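Local coordinates for protein ribonucleoside-diphosphate reductase, alpha chain (Actinobacillus ureae ATCC 25976, PDB 6DQX) that probably reduces ribonucleoside diphosphates to deoxyribonucleotides, as the catalytic alpha subunit of a class Id ribonucleotide reductase, at residues Arg142-Ala147 against Ile192-Asp197; Ile185-Gly190 against His216-Ser221; Leu357-Ile362 against Asn452-Lys457. One frame throughout, in Å; residues are numbered along the deposited sequence.

Interaction 1 (Arg142-Ala147 against Ile192-Asp197). With EDO (1,2-ethanediol), chain I; EDO (1,2-ethanediol), chain H.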
loop_
_atom_site.group_PDB
_atom_site.type_symbol
_atom_site.label_atom_id
_atom_site.label_comp_id
_atom_site.label_asym_id
_atom_site.label_seq_id
_atom_site.Cartn_x
_atom_site.Cartn_y
_atom_site.Cartn_z
ATOM N N ARG A 142 15.425 8.387 -4.383
ATOM C CA ARG A 142 16.203 9.540 -3.952
ATOM C C ARG A 142 16.028 9.729 -2.435
ATOM O O ARG A 142 14.967 9.424 -1.911
ATOM C CB ARG A 142 15.783 10.790 -4.706
ATOM C CG ARG A 142 16.469 10.962 -6.059
ATOM C CD ARG A 142 15.912 12.155 -6.830
ATOM N NE ARG A 142 14.513 11.937 -7.216
ATOM C CZ ARG A 142 13.428 12.308 -6.531
ATOM N NH1 ARG A 142 12.225 12.026 -7.026
ATOM N NH2 ARG A 142 13.516 12.946 -5.366
ATOM N N PRO A 143 17.074 10.194 -1.739
ATOM C CA PRO A 143 17.063 10.298 -0.273
ATOM C C PRO A 143 16.232 11.466 0.279
ATOM O O PRO A 143 15.847 12.363 -0.476
ATOM C CB PRO A 143 18.537 10.484 0.074
ATOM C CG PRO A 143 19.132 11.124 -1.118
ATOM C CD PRO A 143 18.369 10.614 -2.305
ATOM N N ARG A 144 15.960 11.423 1.582
ATOM C CA ARG A 144 15.160 12.443 2.256
ATOM C C ARG A 144 15.778 13.811 1.975
ATOM O O ARG A 144 16.991 13.981 2.086
ATOM C CB ARG A 144 15.125 12.192 3.762
ATOM C CG ARG A 144 14.192 13.122 4.526
ATOM C CD ARG A 144 14.226 12.833 6.016
ATOM N NE ARG A 144 13.594 11.555 6.327
ATOM C CZ ARG A 144 12.279 11.327 6.363
ATOM N NH1 ARG A 144 11.384 12.284 6.087
ATOM N NH2 ARG A 144 11.845 10.105 6.665
ATOM N N GLY A 145 14.939 14.769 1.580
ATOM C CA GLY A 145 15.393 16.134 1.284
ATOM C C GLY A 145 15.640 16.444 -0.185
ATOM O O GLY A 145 15.845 17.604 -0.537
ATOM N N SER A 146 15.636 15.437 -1.055
ATOM C CA SER A 146 15.819 15.662 -2.499
ATOM C C SER A 146 14.638 16.433 -3.084
ATOM O O SER A 146 13.504 16.247 -2.648
ATOM C CB SER A 146 15.946 14.324 -3.229
ATOM O OG SER A 146 17.051 13.609 -2.747
ATOM N N ALA A 147 14.901 17.268 -4.081
ATOM C CA ALA A 147 13.850 18.063 -4.733
ATOM C C ALA A 147 12.893 17.178 -5.551
ATOM O O ALA A 147 13.323 16.176 -6.127
ATOM C CB ALA A 147 14.479 19.123 -5.624
ATOM N N ILE A 192 20.694 5.853 5.011
ATOM C CA ILE A 192 21.201 4.695 5.739
ATOM C C ILE A 192 20.958 4.772 7.261
ATOM O O ILE A 192 20.560 3.793 7.876
ATOM C CB ILE A 192 22.693 4.408 5.379
ATOM C CG1 ILE A 192 23.150 3.036 5.915
ATOM C CG2 ILE A 192 23.648 5.479 5.889
ATOM C CD1 ILE A 192 22.283 1.863 5.511
ATOM N N ASP A 193 21.163 5.949 7.854
ATOM C CA ASP A 193 20.913 6.119 9.306
ATOM C C ASP A 193 19.468 5.816 9.701
ATOM O O ASP A 193 19.235 5.244 10.769
ATOM C CB ASP A 193 21.300 7.531 9.785
ATOM C CG ASP A 193 22.802 7.776 9.773
ATOM O OD1 ASP A 193 23.573 6.824 10.025
ATOM O OD2 ASP A 193 23.219 8.943 9.531
ATOM N N GLU A 194 18.496 6.160 8.848
ATOM C CA GLU A 194 17.105 5.839 9.161
ATOM C C GLU A 194 16.853 4.332 9.120
ATOM O O GLU A 194 16.145 3.804 9.949
ATOM C CB GLU A 194 16.123 6.535 8.220
ATOM C CG GLU A 194 16.115 8.052 8.324
ATOM C CD GLU A 194 15.026 8.651 7.466
ATOM O OE1 GLU A 194 15.350 9.313 6.444
ATOM O OE2 GLU A 194 13.846 8.410 7.779
ATOM N N TRP A 195 17.411 3.657 8.118
ATOM C CA TRP A 195 17.249 2.198 7.994
ATOM C C TRP A 195 17.904 1.439 9.157
ATOM O O TRP A 195 17.357 0.456 9.626
ATOM C CB TRP A 195 17.832 1.714 6.671
ATOM C CG TRP A 195 16.991 2.041 5.483
ATOM C CD1 TRP A 195 16.863 3.259 4.872
ATOM C CD2 TRP A 195 16.162 1.139 4.750
ATOM N NE1 TRP A 195 16.021 3.165 3.788
ATOM C CE2 TRP A 195 15.568 1.877 3.691
ATOM C CE3 TRP A 195 15.859 -0.222 4.879
ATOM C CZ2 TRP A 195 14.685 1.298 2.774
ATOM C CZ3 TRP A 195 14.983 -0.804 3.950
ATOM C CH2 TRP A 195 14.389 -0.038 2.930
ATOM N N LEU A 196 19.041 1.924 9.644
ATOM C CA LEU A 196 19.739 1.278 10.779
ATOM C C LEU A 196 18.986 1.269 12.122
ATOM O O LEU A 196 19.397 0.547 13.035
ATOM C CB LEU A 196 21.157 1.846 10.950
ATOM C CG LEU A 196 22.195 1.440 9.902
ATOM C CD1 LEU A 196 23.550 2.033 10.235
ATOM C CD2 LEU A 196 22.320 -0.076 9.776
ATOM N N ASP A 197 17.889 2.032 12.241
ATOM C CA ASP A 197 17.002 1.972 13.415
ATOM C C ASP A 197 15.753 1.121 13.223
ATOM O O ASP A 197 14.919 1.050 14.106
ATOM C CB ASP A 197 16.642 3.400 13.883
ATOM C CG ASP A 197 17.834 4.129 14.479
ATOM O OD1 ASP A 197 18.788 3.475 14.930
ATOM O OD2 ASP A 197 17.831 5.365 14.473
HETATM C C1 EDO I . 15.550 7.306 13.548
HETATM O O1 EDO I . 16.684 7.089 12.697
HETATM C C2 EDO I . 15.526 8.775 13.930
HETATM O O2 EDO I . 15.057 9.494 12.785
HETATM C C1 EDO H . 8.900 10.276 -5.245
HETATM O O1 EDO H . 9.468 11.109 -6.257
HETATM C C2 EDO H . 9.773 9.037 -5.116
HETATM O O2 EDO H . 11.099 9.416 -4.720
#
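Arg144 and Glu194 meet in a two-pronged salt bridge at the protein surface. Arg144 grips the carboxylate side-on, through NE and one terminal nitrogen. Arg144 NE donates to Glu194 OE1 at 2.9 Å, and Arg144 NH2 donates to Glu194 OE2 at 2.8 Å. Both acceptors lie close to the guanidinium plane. The fit is not flat, because the carboxylate plane is turned 41° from it. OE2 is met on its syn side, while OE1 is approached from above the carboxylate plane. The Arg144 chain runs out extended, then bends at chi3 (-70°), which turns NE toward Glu194. Two bonds, one to each oxygen, fix the rotation of both end groups.

Within the loop, a type II beta turn runs from Pro143 to Ser146 and carries Arg144 at its second position. Pro143 O accepts from both Ser146 N (3.1 Å) and Ser146 OG (2.9 Å), on the same face of its carbonyl plane. Gly145 takes the positive phi of this turn. Asp191 OD1 also accepts from Arg144 N.

A 1,2-ethanediol, probably from the crystallisation liquor, bonds to Asp197 OD2.

The bridge thus joins the loop between strand 134-137 and helix 156-170 to the short helix 192-195, which packs against strand 181-186 and helix 227-243.

Interaction 2 (Ile185-Gly190 against His216-Ser221); sequences IDIEHG and HDWLES. With EDO (1,2-ethanediol), chain G.
Ile187 lies across one face of the Trp218 indole, and this apolar contact carries most of the pairing. Ile187 CG2 sits over the five-membered ring of Trp218, 3.7 Å from its centroid and only 8° off the ring normal, a CH-pi contact. The other branch reaches over the six-membered ring, with Ile187 CD1 3.5 Å from Trp218 CH2. CG1 stands anti to the backbone N (chi1 -161°) and chi2 is extended, which spreads the two branches over the two rings. The two side chains cross at about a right angle. Glu188 adds a lesser touch: Glu188 CB lies 4.2 Å from Trp218 CD1.

Both segments lie in the ribonucleotide reductase barrel domain. Strand 181-186 pairs in parallel with strand 209-213, and helix 216-223 follows that second strand. Ile187 sits just beyond the first strand, in a type I turn from Asp186 to His189 closed by His189 N to Asp186 O at 3.1 Å. Leu232, Trp233 and Leu236 of helix 227-243 also pack on Ile187.

No hydrogen bond joins the two segments directly. A 1,2-ethanediol, probably from the crystallisation liquor, links them instead. Ethanediol O2 donates to Ile187 O at 3.0 Å. Trp218 NE1 makes a weak, bent bond to ethanediol O1 at 3.1 Å, with an N-H...O angle of 142°. That oxygen lies at the indole edge, near the ring plane. Lys229 makes a cation-pi contact with the same indole. Glu188 turns its carboxylate to Lys251, which also forms a salt bridge with Asp186.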
loop_
_atom_site.group_PDB
_atom_site.type_symbol
_atom_site.label_atom_id
_atom_site.label_comp_id
_atom_site.label_asym_id
_atom_site.label_seq_id
_atom_site.Cartn_x
_atom_site.Cartn_y
_atom_site.Cartn_z
ATOM N N ILE A 185 18.997 -1.715 1.009
ATOM C CA ILE A 185 19.468 -0.331 0.874
ATOM C C ILE A 185 21.007 -0.329 0.834
ATOM O O ILE A 185 21.650 -1.107 1.552
ATOM C CB ILE A 185 18.886 0.519 2.054
ATOM C CG1 ILE A 185 19.056 2.017 1.823
ATOM C CG2 ILE A 185 19.462 0.106 3.401
ATOM C CD1 ILE A 185 18.140 2.563 0.760
ATOM N N ASP A 186 21.604 0.536 0.019
ATOM C CA ASP A 186 23.073 0.624 -0.047
ATOM C C ASP A 186 23.606 1.356 1.193
ATOM O O ASP A 186 22.955 2.292 1.696
ATOM C CB ASP A 186 23.502 1.315 -1.304
ATOM C CG ASP A 186 22.940 0.635 -2.549
ATOM O OD1 ASP A 186 23.580 -0.300 -3.099
ATOM O OD2 ASP A 186 21.813 1.008 -2.927
ATOM N N ILE A 187 24.762 0.912 1.697
ATOM C CA ILE A 187 25.365 1.523 2.905
ATOM C C ILE A 187 25.748 2.990 2.675
ATOM O O ILE A 187 25.807 3.758 3.645
ATOM C CB ILE A 187 26.583 0.705 3.418
ATOM C CG1 ILE A 187 26.893 1.062 4.893
ATOM C CG2 ILE A 187 27.766 0.842 2.486
ATOM C CD1 ILE A 187 27.813 0.089 5.588
ATOM N N GLU A 188 25.965 3.370 1.404
ATOM C CA GLU A 188 26.314 4.750 1.014
ATOM C C GLU A 188 25.095 5.660 0.767
ATOM O O GLU A 188 25.270 6.822 0.452
ATOM C CB GLU A 188 27.277 4.813 -0.172
ATOM C CG GLU A 188 26.713 4.463 -1.552
ATOM C CD GLU A 188 26.744 2.969 -1.874
ATOM O OE1 GLU A 188 26.852 2.139 -0.943
ATOM O OE2 GLU A 188 26.625 2.620 -3.073
ATOM N N HIS A 189 23.892 5.124 0.940
ATOM C CA HIS A 189 22.654 5.835 0.607
ATOM C C HIS A 189 22.428 6.935 1.621
ATOM O O HIS A 189 22.734 6.763 2.808
ATOM C CB HIS A 189 21.440 4.886 0.638
ATOM C CG HIS A 189 20.219 5.442 -0.034
ATOM N ND1 HIS A 189 19.278 6.218 0.623
ATOM C CD2 HIS A 189 19.782 5.328 -1.315
ATOM C CE1 HIS A 189 18.326 6.559 -0.226
ATOM N NE2 HIS A 189 18.598 6.033 -1.408
ATOM N N GLY A 190 21.856 8.044 1.158
ATOM C CA GLY A 190 21.526 9.156 2.039
ATOM C C GLY A 190 20.732 8.795 3.262
ATOM O O GLY A 190 20.913 9.427 4.305
ATOM N N HIS A 216 32.996 -2.982 -2.153
ATOM C CA HIS A 216 34.412 -3.206 -1.880
ATOM C C HIS A 216 35.129 -1.883 -1.556
ATOM O O HIS A 216 35.751 -1.765 -0.504
ATOM C CB HIS A 216 35.074 -3.886 -3.096
ATOM C CG HIS A 216 36.557 -4.075 -2.959
ATOM N ND1 HIS A 216 37.114 -5.044 -2.153
ATOM C CD2 HIS A 216 37.595 -3.418 -3.535
ATOM C CE1 HIS A 216 38.434 -4.975 -2.237
ATOM N NE2 HIS A 216 38.749 -3.997 -3.066
ATOM N N ASP A 217 34.984 -0.891 -2.431
ATOM C CA ASP A 217 35.685 0.402 -2.259
ATOM C C ASP A 217 35.266 1.106 -0.957
ATOM O O ASP A 217 36.111 1.674 -0.272
ATOM C CB ASP A 217 35.471 1.322 -3.470
ATOM C CG ASP A 217 36.155 0.827 -4.717
ATOM O OD1 ASP A 217 37.114 0.034 -4.618
ATOM O OD2 ASP A 217 35.749 1.252 -5.825
ATOM N N TRP A 218 33.976 1.041 -0.611
ATOM C CA TRP A 218 33.466 1.575 0.654
ATOM C C TRP A 218 34.172 0.926 1.848
ATOM O O TRP A 218 34.651 1.625 2.764
ATOM C CB TRP A 218 31.934 1.399 0.774
ATOM C CG TRP A 218 31.336 2.193 1.899
ATOM C CD1 TRP A 218 30.769 3.421 1.803
ATOM C CD2 TRP A 218 31.263 1.824 3.279
ATOM N NE1 TRP A 218 30.351 3.849 3.033
ATOM C CE2 TRP A 218 30.645 2.886 3.961
ATOM C CE3 TRP A 218 31.668 0.699 4.008
ATOM C CZ2 TRP A 218 30.413 2.858 5.338
ATOM C CZ3 TRP A 218 31.448 0.669 5.371
ATOM C CH2 TRP A 218 30.814 1.747 6.026
ATOM N N LEU A 219 34.230 -0.404 1.857
ATOM C CA LEU A 219 34.924 -1.119 2.927
ATOM C C LEU A 219 36.419 -0.848 2.962
ATOM O O LEU A 219 36.975 -0.781 4.060
ATOM C CB LEU A 219 34.701 -2.628 2.859
ATOM C CG LEU A 219 33.407 -3.151 3.436
ATOM C CD1 LEU A 219 33.281 -4.616 3.017
ATOM C CD2 LEU A 219 33.333 -3.006 4.947
ATOM N N GLU A 220 37.067 -0.693 1.807
ATOM C CA GLU A 220 38.504 -0.338 1.796
ATOM C C GLU A 220 38.766 1.071 2.362
ATOM O O GLU A 220 39.776 1.293 3.043
ATOM C CB GLU A 220 39.114 -0.468 0.402
ATOM C CG GLU A 220 39.277 -1.918 -0.071
ATOM C CD GLU A 220 40.222 -2.743 0.797
ATOM O OE1 GLU A 220 41.297 -2.225 1.184
ATOM O OE2 GLU A 220 39.882 -3.909 1.103
ATOM N N SER A 221 37.858 2.000 2.080
ATOM C CA SER A 221 37.903 3.344 2.662
ATOM C C SER A 221 37.744 3.288 4.177
ATOM O O SER A 221 38.487 3.958 4.890
ATOM C CB SER A 221 36.834 4.251 2.023
ATOM O OG SER A 221 36.858 5.560 2.566
HETATM C C1 EDO G . 29.024 6.959 3.677
HETATM O O1 EDO G . 29.644 6.795 2.400
HETATM C C2 EDO G . 27.629 6.364 3.540
HETATM O O2 EDO G . 26.645 6.513 4.579
#

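Interaction 3 (Leu357-Ile362 against Asn452-Lys457); sequences LQANNI and NPFLEK
Gln358, Ala359 and Phe454 form a partly buried helix-to-helix contact, with Asn452 adding a polar bond at its side. It joins the C-terminal end of helix 353-359 to the start of helix 453-461. The Phe454 ring lies against the backbone of the first helix, with Ala359 N 4.0 Å above the ring plane and over its centre. Gln358 CB approaches Phe454 CD2 at 3.7 Å, and Ala359 CB approaches Phe454 CE1 at 3.6 Å. The opposite ring face meets Pro453 CG.

Two helix-end motifs meet here. Helix 353-359 ends in a Schellman motif, in which Ile362 N bonds Leu357 O and Asn361 N bonds Gln358 O, with Asn361 at positive phi. Asn452 is the N-cap of the other helix. Asn452 OD1 accepts from Leu455 N at 2.9 Å and, more weakly, from Phe454 N.

The cap side chain also reaches across. Asn452 ND2 donates to Gln358 OE1 at 2.8 Å in an almost straight bond (172°). The acceptor lies in the Asn452 amide plane, although the two amide planes are 59° apart. Beyond CG the Gln358 chain is extended (chi2 180°), which carries its amide out to the cap. On the other side of this buried amide, Gln358 NE2 donates to Val493 O.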
loop_
_atom_site.group_PDB
_atom_site.type_symbol
_atom_site.label_atom_id
_atom_site.label_comp_id
_atom_site.label_asym_id
_atom_site.label_seq_id
_atom_site.Cartn_x
_atom_site.Cartn_y
_atom_site.Cartn_z
ATOM N N LEU A 357 28.951 -35.422 6.920
ATOM C CA LEU A 357 30.247 -35.422 7.616
ATOM C C LEU A 357 30.215 -36.343 8.813
ATOM O O LEU A 357 31.144 -37.141 9.010
ATOM C CB LEU A 357 30.674 -34.027 8.033
ATOM C CG LEU A 357 30.949 -33.089 6.861
ATOM C CD1 LEU A 357 31.312 -31.738 7.401
ATOM C CD2 LEU A 357 32.039 -33.610 5.930
ATOM N N GLN A 358 29.130 -36.284 9.583
ATOM C CA GLN A 358 29.014 -37.158 10.764
ATOM C C GLN A 358 28.875 -38.625 10.422
ATOM O O GLN A 358 29.440 -39.477 11.133
ATOM C CB GLN A 358 27.901 -36.678 11.701
ATOM C CG GLN A 358 28.306 -35.406 12.435
ATOM C CD GLN A 358 27.216 -34.904 13.374
ATOM O OE1 GLN A 358 26.073 -35.308 13.257
ATOM N NE2 GLN A 358 27.574 -34.027 14.298
ATOM N N ALA A 359 28.196 -38.940 9.320
ATOM C CA ALA A 359 28.078 -40.329 8.879
ATOM C C ALA A 359 29.442 -40.913 8.519
ATOM O O ALA A 359 29.609 -42.135 8.545
ATOM C CB ALA A 359 27.146 -40.455 7.683
ATOM N N ASN A 360 30.372 -40.048 8.135
ATOM C CA ASN A 360 31.751 -40.434 7.789
ATOM C C ASN A 360 32.785 -40.166 8.864
ATOM O O ASN A 360 33.987 -40.283 8.608
ATOM C CB ASN A 360 32.132 -39.748 6.472
ATOM C CG ASN A 360 31.419 -40.366 5.304
ATOM O OD1 ASN A 360 31.897 -41.359 4.748
ATOM N ND2 ASN A 360 30.247 -39.821 4.939
ATOM N N ASN A 361 32.327 -39.860 10.071
ATOM C CA ASN A 361 33.175 -39.555 11.197
ATOM C C ASN A 361 34.184 -38.434 10.913
ATOM O O ASN A 361 35.350 -38.504 11.283
ATOM C CB ASN A 361 33.880 -40.831 11.671
ATOM C CG ASN A 361 34.381 -40.703 13.085
ATOM O OD1 ASN A 361 33.681 -40.170 13.944
ATOM N ND2 ASN A 361 35.589 -41.195 13.342
ATOM N N ILE A 362 33.707 -37.382 10.259
ATOM C CA ILE A 362 34.533 -36.227 9.896
ATOM C C ILE A 362 34.039 -35.051 10.702
ATOM O O ILE A 362 32.823 -34.778 10.731
ATOM C CB ILE A 362 34.425 -35.880 8.391
ATOM C CG1 ILE A 362 34.934 -37.039 7.525
ATOM C CG2 ILE A 362 35.158 -34.587 8.078
ATOM C CD1 ILE A 362 34.583 -36.981 6.047
ATOM N N ASN A 452 20.690 -36.913 18.000
ATOM C CA ASN A 452 21.582 -37.152 16.878
ATOM C C ASN A 452 21.750 -38.671 16.697
ATOM O O ASN A 452 22.165 -39.354 17.623
ATOM C CB ASN A 452 22.910 -36.446 17.118
ATOM C CG ASN A 452 23.846 -36.569 15.925
ATOM O OD1 ASN A 452 24.213 -37.676 15.543
ATOM N ND2 ASN A 452 24.243 -35.444 15.354
ATOM N N PRO A 453 21.408 -39.205 15.506
ATOM C CA PRO A 453 21.429 -40.647 15.331
ATOM C C PRO A 453 22.846 -41.246 15.226
ATOM O O PRO A 453 23.027 -42.417 15.551
ATOM C CB PRO A 453 20.620 -40.852 14.044
ATOM C CG PRO A 453 20.884 -39.631 13.260
ATOM C CD PRO A 453 20.966 -38.523 14.278
ATOM N N PHE A 454 23.839 -40.448 14.819
ATOM C CA PHE A 454 25.242 -40.906 14.802
ATOM C C PHE A 454 25.836 -40.883 16.204
ATOM O O PHE A 454 26.613 -41.779 16.570
ATOM C CB PHE A 454 26.084 -40.066 13.835
ATOM C CG PHE A 454 25.453 -39.917 12.496
ATOM C CD1 PHE A 454 25.398 -40.994 11.625
ATOM C CD2 PHE A 454 24.835 -38.716 12.128
ATOM C CE1 PHE A 454 24.767 -40.876 10.388
ATOM C CE2 PHE A 454 24.220 -38.594 10.887
ATOM C CZ PHE A 454 24.186 -39.676 10.021
ATOM N N LEU A 455 25.480 -39.877 17.003
ATOM C CA LEU A 455 25.886 -39.873 18.415
ATOM C C LEU A 455 25.267 -41.065 19.140
ATOM O O LEU A 455 25.953 -41.772 19.872
ATOM C CB LEU A 455 25.478 -38.582 19.117
ATOM C CG LEU A 455 25.881 -38.478 20.598
ATOM C CD1 LEU A 455 27.379 -38.618 20.799
ATOM C CD2 LEU A 455 25.398 -37.165 21.188
ATOM N N GLU A 456 23.971 -41.269 18.931
ATOM C CA GLU A 456 23.241 -42.402 19.509
ATOM C C GLU A 456 23.956 -43.725 19.240
ATOM O O GLU A 456 24.253 -44.473 20.173
ATOM C CB GLU A 456 21.826 -42.458 18.951
ATOM C CG GLU A 456 20.950 -43.528 19.582
ATOM C CD GLU A 456 19.484 -43.298 19.319
ATOM O OE1 GLU A 456 19.110 -43.148 18.144
ATOM O OE2 GLU A 456 18.705 -43.275 20.290
ATOM N N LYS A 457 24.239 -43.988 17.965
ATOM C CA LYS A 457 24.982 -45.181 17.556
ATOM C C LYS A 457 26.322 -45.282 18.307
ATOM O O LYS A 457 26.609 -46.325 18.894
ATOM C CB LYS A 457 25.176 -45.196 16.031
ATOM C CG LYS A 457 26.243 -46.147 15.513
ATOM C CD LYS A 457 26.241 -46.161 13.991
ATOM C CE LYS A 457 27.445 -46.908 13.438
ATOM N NZ LYS A 457 27.465 -46.855 11.954
#

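How the interactions relate
From the N terminus, interaction 1 opens first, at the loop 142-147 after strand 134-137. Interaction 2 opens at 185-190 before interaction 1 closes at 192-197, and itself closes at 216-221. The two loops therefore cross. Strand 181-186 and helix 192-195 follow each other in the chain, and the contacts touch directly: Ile192 packs on Ile187, and Trp195 on Ile185. Together they tie the outer loop, two successive parallel strands and their helices on one side of the chain's centre, within the barrel domain. Interaction 3 comes later, in series, and closes a long loop of helices and irregular chain, with no strand, between 357-362 and 452-457. Its centre is about 50 Å from that of interaction 1, across the chain's centre.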